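Local coordinates for Vpx protein (Simian immunodeficiency virus, PDB 4Z8L), which is a virion accessory protein that probably redirects a host ubiquitin ligase against restriction factors and may also delay the cell cycle in G2, at residues B[47-51]-B[70-74]. Numbering follows the deposited sequence.
Sequences LWNTC and YLLLM
Y70 and W48 form the aromatic core of an antiparallel helical hairpin, in which helix 63-84 folds back against helix 45-58 within the zinc-binding three-helix fold of Vpx. The axes of the short segments 47-51 and 70-74 run at 144° and come within 10.3 Å, a spacing bridged by the Y70 ring together with leucine and cysteine side chains. The six-membered ring of W48 meets that of Y70 in a T-shaped stack, planes at 86° and centroids 5.2 Å apart. Its CE3 corner points at the middle of the phenol face, with W48 CE3 3.8 Å from Y70 CD2. The indole reaches this place because its CG lies anti to the backbone N (chi1 171°), and Y70 adopts the same first torsion. Y70 CE1 also lies 3.6 Å from W48 N, so the ring packs on main chain as well as side chain.

At the edge of the phenol, near its plane, L47 CB approaches Y70 CE1 at 3.8 Å. Farther out, the two leucines cross obliquely through their methyls, L47 CD2 standing 4.1 Å from L73 CD1. C51 supplies its sulfur near the root of the tyrosine, SG lying 3.9 Å from Y70 CA. Thus three residues approach Y70 from one helix: W48 over a ring face, L47 at the ring edge, C51 at CA and CB.

The hydroxyl of Y70 hydrogen-bonds N32 OD1 on helix 21-35, which also receives M74 on I31 and A35. Chains of two other proteins pack here, one touching L47 and C51 of helix 45-58 and L73 of helix 63-84, the other W48. The arrangement is that of the buried core of a small three-helix bundle, with Y70 touching both other helices, as in the Vpr/Vpx family.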
loop_
_atom_site.group_PDB
_atom_site.type_symbol
_atom_site.label_atom_id
_atom_site.label_comp_id
_atom_site.label_asym_id
_atom_site.label_seq_id
_atom_site.Cartn_x
_atom_site.Cartn_y
_atom_site.Cartn_z
ATOM N N LEU B 47 9.799 3.050 15.731
ATOM C CA LEU B 47 9.924 1.880 14.901
ATOM C C LEU B 47 11.384 1.489 14.893
ATOM O O LEU B 47 11.753 0.397 15.348
ATOM C CB LEU B 47 9.425 2.167 13.487
ATOM C CG LEU B 47 7.941 1.914 13.234
ATOM C CD1 LEU B 47 7.617 2.105 11.767
ATOM C CD2 LEU B 47 7.561 0.518 13.695
ATOM N N TRP B 48 12.215 2.435 14.466
ATOM C CA TRP B 48 13.636 2.184 14.303
ATOM C C TRP B 48 14.249 1.595 15.553
ATOM O O TRP B 48 14.789 0.482 15.532
ATOM C CB TRP B 48 14.367 3.472 13.931
ATOM C CG TRP B 48 15.836 3.303 13.970
ATOM C CD1 TRP B 48 16.665 3.554 15.023
ATOM C CD2 TRP B 48 16.657 2.772 12.930
ATOM N NE1 TRP B 48 17.959 3.244 14.690
ATOM C CE2 TRP B 48 17.980 2.758 13.408
ATOM C CE3 TRP B 48 16.403 2.319 11.631
ATOM C CZ2 TRP B 48 19.046 2.312 12.639
ATOM C CZ3 TRP B 48 17.461 1.877 10.868
ATOM C CH2 TRP B 48 18.767 1.879 11.373
ATOM N N ASN B 49 14.073 2.308 16.657
ATOM C CA ASN B 49 14.630 1.877 17.921
ATOM C C ASN B 49 14.134 0.486 18.255
ATOM O O ASN B 49 14.939 -0.404 18.537
ATOM C CB ASN B 49 14.273 2.858 19.037
ATOM C CG ASN B 49 14.980 4.191 18.885
ATOM O OD1 ASN B 49 16.037 4.281 18.259
ATOM N ND2 ASN B 49 14.394 5.238 19.455
ATOM N N THR B 50 12.824 0.268 18.148
ATOM C CA THR B 50 12.295 -1.028 18.540
ATOM C C THR B 50 12.962 -2.110 17.713
ATOM O O THR B 50 13.398 -3.127 18.256
ATOM C CB THR B 50 10.767 -1.117 18.382
ATOM O OG1 THR B 50 10.363 -0.407 17.205
ATOM C CG2 THR B 50 10.075 -0.509 19.592
ATOM N N CYS B 51 13.142 -1.846 16.422
ATOM C CA CYS B 51 13.739 -2.858 15.568
ATOM C C CYS B 51 15.168 -3.130 16.006
ATOM O O CYS B 51 15.550 -4.289 16.195
ATOM C CB CYS B 51 13.691 -2.433 14.101
ATOM S SG CYS B 51 12.108 -2.780 13.304
ATOM N N TYR B 70 12.871 -3.204 9.398
ATOM C CA TYR B 70 12.422 -1.823 9.559
ATOM C C TYR B 70 11.927 -1.274 8.230
ATOM O O TYR B 70 10.838 -0.691 8.143
ATOM C CB TYR B 70 13.555 -0.946 10.098
ATOM C CG TYR B 70 13.279 0.539 10.008
ATOM C CD1 TYR B 70 12.443 1.167 10.920
ATOM C CD2 TYR B 70 13.850 1.310 9.003
ATOM C CE1 TYR B 70 12.187 2.523 10.837
ATOM C CE2 TYR B 70 13.600 2.665 8.911
ATOM C CZ TYR B 70 12.768 3.267 9.832
ATOM O OH TYR B 70 12.516 4.618 9.747
ATOM N N LEU B 71 12.742 -1.481 7.200
ATOM C CA LEU B 71 12.429 -1.062 5.839
ATOM C C LEU B 71 11.082 -1.606 5.394
ATOM O O LEU B 71 10.228 -0.860 4.919
ATOM C CB LEU B 71 13.527 -1.533 4.881
ATOM C CG LEU B 71 13.249 -1.480 3.376
ATOM C CD1 LEU B 71 13.163 -0.055 2.871
ATOM C CD2 LEU B 71 14.305 -2.258 2.608
ATOM N N LEU B 72 10.907 -2.912 5.563
ATOM C CA LEU B 72 9.658 -3.593 5.239
ATOM C C LEU B 72 8.456 -2.962 5.941
ATOM O O LEU B 72 7.470 -2.561 5.291
ATOM C CB LEU B 72 9.762 -5.074 5.616
ATOM C CG LEU B 72 10.163 -6.072 4.524
ATOM C CD1 LEU B 72 11.229 -5.492 3.610
ATOM C CD2 LEU B 72 10.651 -7.367 5.155
ATOM N N LEU B 73 8.549 -2.867 7.267
ATOM C CA LEU B 73 7.472 -2.281 8.057
ATOM C C LEU B 73 7.089 -0.909 7.531
ATOM O O LEU B 73 5.908 -0.606 7.358
ATOM C CB LEU B 73 7.869 -2.161 9.527
ATOM C CG LEU B 73 7.950 -3.440 10.358
ATOM C CD1 LEU B 73 8.054 -3.106 11.835
ATOM C CD2 LEU B 73 6.768 -4.345 10.085
ATOM N N MET B 74 8.092 -0.085 7.253
ATOM C CA MET B 74 7.810 1.288 6.866
ATOM C C MET B 74 7.303 1.397 5.425
ATOM O O MET B 74 6.595 2.342 5.093
ATOM C CB MET B 74 9.032 2.170 7.074
ATOM C CG MET B 74 8.662 3.475 7.751
ATOM S SD MET B 74 10.019 4.635 7.846
ATOM C CE MET B 74 10.076 5.111 6.132
#